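Local structure of Glyco_hydro_cc domain-containing protein (6UBC) at residues A204-H218 against M423-L437. The protein binds oligosaccharides and belongs to glycoside hydrolase family 128, a family known for cleaving beta-1,3-glucans. Sequence-based numbering, arbitrary orientation.
Sequences AGVSGDDPLSFLQGH and MISNGALTESGQTYL
The short helix 212-215 packs against the hairpin 424-429 and helix 431-437, with the CA atoms of Leu215 and Leu437 6.4 Å apart and those of Phe214 and Leu429 7.3 Å apart. Phe214 lays its ring against the hairpin. Leu429 CB lies over one face of its ring in a CH-pi contact, 4.1 Å from the ring centroid and displaced toward the rim, while Ile424 CD1 approaches CD2 and CE2 obliquely. Gly427 O, in the type I' turn 425-428, meets the ring edge close to its plane, 3.4 Å from Phe214 CZ. Deeper in the contact Met423, buried beside Ile424, extends with CG anti to the backbone N (chi1 174°) and then bends at chi3 (-87°), laying its SD against the Pro211 ring, 3.5 Å from Pro211 CB; Val206 CG2 and Leu215 CD1 touch the same sulfur from the strand and the helix.

Strand 204-207 pairs in parallel with 221-223 and 406-411, consistent with the (beta/alpha)8 barrel of glycoside hydrolases, and helix 431-441 near the C-terminus packs on its outside. From that helix Tyr436 reaches to strand 204-207 and donates its hydroxyl to Gly205 O, a 2.6 Å bond in the carbonyl plane with a C=O...OH angle of 152°. Its CG stands anti to the backbone N, turning the ring toward the strand, and Leu215 CD1 meets the ring at its edge. The other branch of Leu215, CD2, runs alongside Leu437, the two side chains pointing in opposite directions, and touches its CB and CD1. Leu437 CD2 faces Phe214 O, and Leu437 CD1, already against Leu215 CD2, also lies 3.7 Å from CD2 of the His218 imidazole, whose ND1 hydrogen-bonds the backbone O of His444.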
ATOM      1  N   ALA A 204       7.220   8.509  -3.759  1.00 25.43           N
ATOM      2  CA  ALA A 204       6.035   8.939  -2.996  1.00 24.20           C
ATOM      3  C   ALA A 204       4.780   8.689  -3.825  1.00 24.52           C
ATOM      4  O   ALA A 204       4.737   9.035  -5.025  1.00 23.28           O
ATOM      5  CB  ALA A 204       6.163  10.426  -2.640  1.00 25.34           C
ATOM      6  N   GLY A 205       3.740   8.178  -3.182  1.00 23.06           N
ATOM      7  CA  GLY A 205       2.434   8.038  -3.791  1.00 22.90           C
ATOM      8  C   GLY A 205       1.328   8.429  -2.814  1.00 22.54           C
ATOM      9  O   GLY A 205       1.616   8.927  -1.713  1.00 23.01           O
ATOM     10  N   VAL A 206       0.107   8.057  -3.166  1.00 23.87           N
ATOM     11  CA  VAL A 206      -1.001   8.307  -2.215  1.00 24.95           C
ATOM     12  C   VAL A 206      -2.067   7.247  -2.412  1.00 25.48           C
ATOM     13  O   VAL A 206      -2.188   6.733  -3.528  1.00 24.59           O
ATOM     14  CB  VAL A 206      -1.512   9.742  -2.333  1.00 27.88           C
ATOM     15  CG1 VAL A 206      -2.423   9.897  -3.553  1.00 29.71           C
ATOM     16  CG2 VAL A 206      -2.243  10.156  -1.019  1.00 28.40           C
ATOM     17  N   SER A 207      -2.826   7.001  -1.353  1.00 24.78           N
ATOM     18  CA  SER A 207      -4.021   6.148  -1.336  1.00 23.69           C
ATOM     19  C   SER A 207      -5.244   7.063  -1.344  1.00 24.23           C
ATOM     20  O   SER A 207      -5.213   8.058  -0.610  1.00 23.77           O
ATOM     21  CB  SER A 207      -3.986   5.235  -0.123  1.00 24.49           C
ATOM     22  OG  SER A 207      -4.066   5.972   1.099  1.00 22.33           O
ATOM     23  N   GLY A 208      -6.211   6.785  -2.223  1.00 23.73           N
ATOM     24  CA  GLY A 208      -7.457   7.552  -2.323  1.00 26.27           C
ATOM     25  C   GLY A 208      -7.391   8.501  -3.511  1.00 26.87           C
ATOM     26  O   GLY A 208      -6.259   8.768  -4.046  1.00 28.54           O
ATOM     27  N   ASP A 209      -8.543   8.994  -3.931  1.00 25.67           N
ATOM     28  CA  ASP A 209      -8.639   9.900  -5.111  1.00 25.60           C
ATOM     29  C   ASP A 209      -8.683  11.370  -4.730  1.00 26.44           C
ATOM     30  O   ASP A 209      -8.085  12.174  -5.452  1.00 27.47           O
ATOM     31  CB  ASP A 209      -9.910   9.537  -5.882  1.00 26.27           C
ATOM     32  CG  ASP A 209      -9.824   8.128  -6.463  1.00 27.46           C
ATOM     33  OD1 ASP A 209      -8.885   7.826  -7.272  1.00 25.53           O
ATOM     34  OD2 ASP A 209     -10.727   7.319  -6.148  1.00 26.81           O
ATOM     35  N   ASP A 210      -9.266  11.706  -3.599  1.00 25.03           N
ATOM     36  CA  ASP A 210      -9.416  13.127  -3.208  1.00 29.97           C
ATOM     37  C   ASP A 210      -8.058  13.805  -3.143  1.00 28.70           C
ATOM     38  O   ASP A 210      -7.955  14.975  -3.498  1.00 26.99           O
ATOM     39  CB  ASP A 210     -10.166  13.244  -1.894  1.00 32.06           C
ATOM     40  CG  ASP A 210     -11.649  12.959  -2.039  1.00 39.92           C
ATOM     41  OD1 ASP A 210     -12.117  12.789  -3.179  1.00 36.10           O
ATOM     42  OD2 ASP A 210     -12.324  12.951  -1.000  1.00 39.36           O
ATOM     43  N   PRO A 211      -6.978  13.143  -2.668  1.00 27.86           N
ATOM     44  CA  PRO A 211      -5.686  13.827  -2.594  1.00 27.31           C
ATOM     45  C   PRO A 211      -5.003  14.151  -3.926  1.00 26.54           C
ATOM     46  O   PRO A 211      -4.117  15.038  -3.937  1.00 26.16           O
ATOM     47  CB  PRO A 211      -4.793  12.881  -1.765  1.00 26.36           C
ATOM     48  CG  PRO A 211      -5.790  12.045  -0.966  1.00 26.59           C
ATOM     49  CD  PRO A 211      -6.968  11.866  -1.925  1.00 26.17           C
ATOM     50  N   LEU A 212      -5.410  13.510  -5.025  1.00 26.48           N
ATOM     51  CA  LEU A 212      -4.576  13.549  -6.251  1.00 26.83           C
ATOM     52  C   LEU A 212      -4.417  14.979  -6.760  1.00 27.64           C
ATOM     53  O   LEU A 212      -3.304  15.357  -7.149  1.00 27.88           O
ATOM     54  CB  LEU A 212      -5.168  12.683  -7.375  1.00 28.95           C
ATOM     55  CG  LEU A 212      -5.171  11.180  -7.120  1.00 30.69           C
ATOM     56  CD1 LEU A 212      -5.841  10.489  -8.283  1.00 30.81           C
ATOM     57  CD2 LEU A 212      -3.773  10.660  -6.869  1.00 31.55           C
ATOM     58  N   SER A 213      -5.510  15.737  -6.832  1.00 26.79           N
ATOM     59  CA  SER A 213      -5.493  17.094  -7.414  1.00 27.48           C
ATOM     60  C   SER A 213      -4.468  17.915  -6.619  1.00 27.56           C
ATOM     61  O   SER A 213      -3.879  18.848  -7.194  1.00 28.18           O
ATOM     62  CB  SER A 213      -6.824  17.725  -7.497  1.00 30.03           C
ATOM     63  OG  SER A 213      -7.397  17.828  -6.220  1.00 33.03           O
ATOM     64  N   PHE A 214      -4.280  17.617  -5.336  1.00 25.55           N
ATOM     65  CA  PHE A 214      -3.382  18.389  -4.436  1.00 24.81           C
ATOM     66  C   PHE A 214      -1.934  17.957  -4.588  1.00 26.14           C
ATOM     67  O   PHE A 214      -1.040  18.843  -4.485  1.00 25.59           O
ATOM     68  CB  PHE A 214      -3.761  18.304  -2.965  1.00 24.50           C
ATOM     69  CG  PHE A 214      -5.073  18.948  -2.624  1.00 24.88           C
ATOM     70  CD1 PHE A 214      -5.174  20.306  -2.366  1.00 25.55           C
ATOM     71  CD2 PHE A 214      -6.225  18.172  -2.563  1.00 26.10           C
ATOM     72  CE1 PHE A 214      -6.410  20.871  -2.038  1.00 26.43           C
ATOM     73  CE2 PHE A 214      -7.461  18.745  -2.232  1.00 26.73           C
ATOM     74  CZ  PHE A 214      -7.557  20.093  -1.978  1.00 25.96           C
ATOM     75  N   LEU A 215      -1.675  16.674  -4.818  1.00 23.98           N
ATOM     76  CA  LEU A 215      -0.282  16.140  -4.771  1.00 25.74           C
ATOM     77  C   LEU A 215       0.324  16.038  -6.171  1.00 26.95           C
ATOM     78  O   LEU A 215       1.525  15.713  -6.292  1.00 25.77           O
ATOM     79  CB  LEU A 215      -0.226  14.791  -4.062  1.00 25.94           C
ATOM     80  CG  LEU A 215      -0.816  14.734  -2.648  1.00 28.66           C
ATOM     81  CD1 LEU A 215      -0.649  13.336  -2.048  1.00 30.11           C
ATOM     82  CD2 LEU A 215      -0.231  15.733  -1.716  1.00 28.33           C
ATOM     83  N   GLN A 216      -0.489  16.248  -7.189  1.00 27.58           N
ATOM     84  CA  GLN A 216      -0.077  16.107  -8.600  1.00 30.26           C
ATOM     85  C   GLN A 216       1.257  16.846  -8.816  1.00 29.41           C
ATOM     86  O   GLN A 216       1.523  17.958  -8.299  1.00 27.58           O
ATOM     87  CB  GLN A 216      -1.169  16.528  -9.582  1.00 34.53           C
ATOM     88  CG  GLN A 216      -1.494  17.999  -9.459  1.00 38.44           C
ATOM     89  CD  GLN A 216      -2.527  18.443 -10.460  1.00 45.58           C
ATOM     90  OE1 GLN A 216      -2.257  18.361 -11.664  1.00 47.72           O
ATOM     91  NE2 GLN A 216      -3.648  18.980  -9.975  1.00 38.82           N
ATOM     92  N   GLY A 217       2.125  16.187  -9.559  1.00 25.90           N
ATOM     93  CA  GLY A 217       3.453  16.720  -9.866  1.00 28.28           C
ATOM     94  C   GLY A 217       4.474  16.292  -8.814  1.00 28.74           C
ATOM     95  O   GLY A 217       5.649  16.532  -9.017  1.00 31.46           O
ATOM     96  N   HIS A 218       4.111  15.717  -7.682  1.00 25.16           N
ATOM     97  CA  HIS A 218       5.116  15.354  -6.636  1.00 25.13           C
ATOM     98  C   HIS A 218       4.994  13.869  -6.249  1.00 25.63           C
ATOM     99  O   HIS A 218       5.551  13.506  -5.250  1.00 26.33           O
ATOM    100  CB  HIS A 218       4.984  16.246  -5.399  1.00 25.18           C
ATOM    101  CG  HIS A 218       5.070  17.700  -5.660  1.00 25.49           C
ATOM    102  ND1 HIS A 218       6.291  18.344  -5.764  1.00 26.96           N
ATOM    103  CD2 HIS A 218       4.080  18.627  -5.766  1.00 24.16           C
ATOM    104  CE1 HIS A 218       6.046  19.636  -5.970  1.00 26.12           C
ATOM    105  NE2 HIS A 218       4.657  19.826  -5.993  1.00 25.37           N
ATOM    106  N   MET A 423      -5.941  13.610   5.547  1.00 24.21           N
ATOM    107  CA  MET A 423      -5.207  14.452   4.573  1.00 24.68           C
ATOM    108  C   MET A 423      -6.149  15.523   4.013  1.00 26.41           C
ATOM    109  O   MET A 423      -5.652  16.599   3.678  1.00 23.16           O
ATOM    110  CB  MET A 423      -4.660  13.565   3.450  1.00 24.90           C
ATOM    111  CG  MET A 423      -3.999  14.348   2.289  1.00 27.25           C
ATOM    112  SD  MET A 423      -3.068  13.086   1.316  1.00 29.42           S
ATOM    113  CE  MET A 423      -1.522  13.101   2.210  1.00 27.07           C
ATOM    114  N   ILE A 424      -7.426  15.171   3.814  1.00 25.87           N
ATOM    115  CA  ILE A 424      -8.475  16.042   3.208  1.00 29.25           C
ATOM    116  C   ILE A 424      -9.613  16.210   4.211  1.00 28.45           C
ATOM    117  O   ILE A 424     -10.032  15.213   4.863  1.00 28.26           O
ATOM    118  CB  ILE A 424      -8.967  15.493   1.852  1.00 30.27           C
ATOM    119  CG1 ILE A 424      -7.846  15.172   0.852  1.00 33.68           C
ATOM    120  CG2 ILE A 424      -9.996  16.459   1.263  1.00 32.79           C
ATOM    121  CD1 ILE A 424      -7.076  16.387   0.346  1.00 34.26           C
ATOM    122  N   SER A 425     -10.116  17.427   4.360  1.00 28.26           N
ATOM    123  CA  SER A 425     -11.242  17.722   5.261  1.00 30.26           C
ATOM    124  C   SER A 425     -12.092  18.838   4.632  1.00 31.67           C
ATOM    125  O   SER A 425     -11.538  19.894   4.249  1.00 28.40           O
ATOM    126  CB  SER A 425     -10.726  18.067   6.587  1.00 33.09           C
ATOM    127  OG  SER A 425     -11.826  18.323   7.443  1.00 38.82           O
ATOM    128  N   ASN A 426     -13.355  18.538   4.349  1.00 33.96           N
ATOM    129  CA  ASN A 426     -14.269  19.477   3.639  1.00 38.08           C
ATOM    130  C   ASN A 426     -13.577  20.027   2.370  1.00 35.32           C
ATOM    131  O   ASN A 426     -13.624  21.232   2.172  1.00 34.56           O
ATOM    132  CB  ASN A 426     -14.758  20.584   4.578  1.00 42.89           C
ATOM    133  CG  ASN A 426     -15.537  20.028   5.755  1.00 51.57           C
ATOM    134  OD1 ASN A 426     -15.284  20.411   6.890  1.00 62.40           O
ATOM    135  ND2 ASN A 426     -16.442  19.089   5.514  1.00 46.59           N
ATOM    136  N   GLY A 427     -12.972  19.154   1.568  1.00 30.31           N
ATOM    137  CA  GLY A 427     -12.397  19.498   0.267  1.00 33.35           C
ATOM    138  C   GLY A 427     -11.113  20.304   0.408  1.00 31.37           C
ATOM    139  O   GLY A 427     -10.620  20.816  -0.615  1.00 31.37           O
ATOM    140  N   ALA A 428     -10.576  20.472   1.614  1.00 28.75           N
ATOM    141  CA  ALA A 428      -9.318  21.255   1.831  1.00 27.30           C
ATOM    142  C   ALA A 428      -8.177  20.329   2.251  1.00 25.39           C
ATOM    143  O   ALA A 428      -8.413  19.336   2.940  1.00 25.60           O
ATOM    144  CB  ALA A 428      -9.492  22.344   2.882  1.00 26.14           C
ATOM    145  N   LEU A 429      -6.959  20.686   1.880  1.00 24.19           N
ATOM    146  CA  LEU A 429      -5.721  20.022   2.317  1.00 24.19           C
ATOM    147  C   LEU A 429      -5.374  20.464   3.724  1.00 23.73           C
ATOM    148  O   LEU A 429      -5.219  21.670   4.014  1.00 23.80           O
ATOM    149  CB  LEU A 429      -4.584  20.300   1.327  1.00 23.47           C
ATOM    150  CG  LEU A 429      -3.386  19.386   1.476  1.00 24.22           C
ATOM    151  CD1 LEU A 429      -3.716  17.976   1.028  1.00 22.60           C
ATOM    152  CD2 LEU A 429      -2.213  19.919   0.683  1.00 25.27           C
ATOM    153  N   THR A 430      -5.403  19.493   4.636  1.00 23.13           N
ATOM    154  CA  THR A 430      -5.248  19.706   6.069  1.00 23.22           C
ATOM    155  C   THR A 430      -3.797  19.996   6.388  1.00 22.79           C
ATOM    156  O   THR A 430      -2.909  19.795   5.526  1.00 23.76           O
ATOM    157  CB  THR A 430      -5.703  18.488   6.875  1.00 24.33           C
ATOM    158  OG1 THR A 430      -4.766  17.442   6.589  1.00 23.54           O
ATOM    159  CG2 THR A 430      -7.132  18.100   6.531  1.00 25.83           C
ATOM    160  N   GLU A 431      -3.512  20.363   7.623  1.00 23.27           N
ATOM    161  CA  GLU A 431      -2.108  20.539   8.056  1.00 24.02           C
ATOM    162  C   GLU A 431      -1.340  19.214   7.786  1.00 23.12           C
ATOM    163  O   GLU A 431      -0.147  19.227   7.329  1.00 24.32           O
ATOM    164  CB  GLU A 431      -2.085  20.911   9.535  1.00 25.80           C
ATOM    165  CG  GLU A 431      -0.658  21.029  10.048  1.00 26.07           C
ATOM    166  CD  GLU A 431      -0.528  21.701  11.389  1.00 29.03           C
ATOM    167  OE1 GLU A 431      -1.538  22.171  11.947  1.00 28.43           O
ATOM    168  OE2 GLU A 431       0.583  21.747  11.900  1.00 28.92           O
ATOM    169  N   SER A 432      -1.891  18.072   8.190  1.00 23.50           N
ATOM    170  CA  SER A 432      -1.182  16.791   7.962  1.00 23.45           C
ATOM    171  C   SER A 432      -0.948  16.585   6.474  1.00 23.11           C
ATOM    172  O   SER A 432       0.185  16.169   6.108  1.00 24.31           O
ATOM    173  CB  SER A 432      -1.872  15.586   8.573  1.00 24.13           C
ATOM    174  OG  SER A 432      -1.911  15.713   9.980  1.00 24.33           O
ATOM    175  N   GLY A 433      -1.958  16.804   5.638  1.00 23.03           N
ATOM    176  CA  GLY A 433      -1.823  16.711   4.168  1.00 22.44           C
ATOM    177  C   GLY A 433      -0.687  17.593   3.649  1.00 23.27           C
ATOM    178  O   GLY A 433       0.153  17.143   2.779  1.00 24.34           O
ATOM    179  N   GLN A 434      -0.641  18.828   4.140  1.00 22.15           N
ATOM    180  CA  GLN A 434       0.419  19.797   3.755  1.00 23.96           C
ATOM    181  C   GLN A 434       1.789  19.337   4.243  1.00 24.73           C
ATOM    182  O   GLN A 434       2.746  19.557   3.520  1.00 24.94           O
ATOM    183  CB  GLN A 434       0.074  21.156   4.360  1.00 23.72           C
ATOM    184  CG  GLN A 434      -1.174  21.728   3.763  1.00 24.71           C
ATOM    185  CD  GLN A 434      -1.544  23.050   4.404  1.00 27.60           C
ATOM    186  OE1 GLN A 434      -0.666  23.880   4.709  1.00 27.23           O
ATOM    187  NE2 GLN A 434      -2.863  23.263   4.496  1.00 25.61           N
ATOM    188  N   THR A 435       1.892  18.729   5.425  1.00 23.63           N
ATOM    189  CA  THR A 435       3.205  18.271   5.928  1.00 23.97           C
ATOM    190  C   THR A 435       3.677  17.166   4.966  1.00 24.75           C
ATOM    191  O   THR A 435       4.853  17.152   4.597  1.00 24.92           O
ATOM    192  CB  THR A 435       3.161  17.699   7.347  1.00 24.31           C
ATOM    193  OG1 THR A 435       2.746  18.758   8.218  1.00 26.06           O
ATOM    194  CG2 THR A 435       4.510  17.169   7.773  1.00 24.65           C
ATOM    195  N   TYR A 436       2.787  16.256   4.574  1.00 23.79           N
ATOM    196  CA  TYR A 436       3.224  15.195   3.642  1.00 23.19           C
ATOM    197  C   TYR A 436       3.672  15.849   2.322  1.00 22.83           C
ATOM    198  O   TYR A 436       4.730  15.488   1.788  1.00 23.24           O
ATOM    199  CB  TYR A 436       2.088  14.214   3.325  1.00 24.51           C
ATOM    200  CG  TYR A 436       2.482  13.067   2.431  1.00 22.54           C
ATOM    201  CD1 TYR A 436       3.402  12.125   2.840  1.00 23.02           C
ATOM    202  CD2 TYR A 436       1.792  12.820   1.248  1.00 23.93           C
ATOM    203  CE1 TYR A 436       3.685  11.021   2.065  1.00 22.56           C
ATOM    204  CE2 TYR A 436       2.091  11.731   0.445  1.00 22.95           C
ATOM    205  CZ  TYR A 436       3.048  10.821   0.851  1.00 22.21           C
ATOM    206  OH  TYR A 436       3.340   9.696   0.103  1.00 22.58           O
ATOM    207  N   LEU A 437       2.858  16.761   1.798  1.00 23.16           N
ATOM    208  CA  LEU A 437       3.158  17.395   0.479  1.00 23.20           C
ATOM    209  C   LEU A 437       4.531  18.074   0.573  1.00 23.58           C
ATOM    210  O   LEU A 437       5.338  17.924  -0.361  1.00 24.79           O
ATOM    211  CB  LEU A 437       2.042  18.322   0.031  1.00 23.86           C
ATOM    212  CG  LEU A 437       2.287  19.126  -1.277  1.00 24.22           C
ATOM    213  CD1 LEU A 437       2.657  18.227  -2.402  1.00 24.60           C
ATOM    214  CD2 LEU A 437       1.096  20.018  -1.626  1.00 24.95           C
TER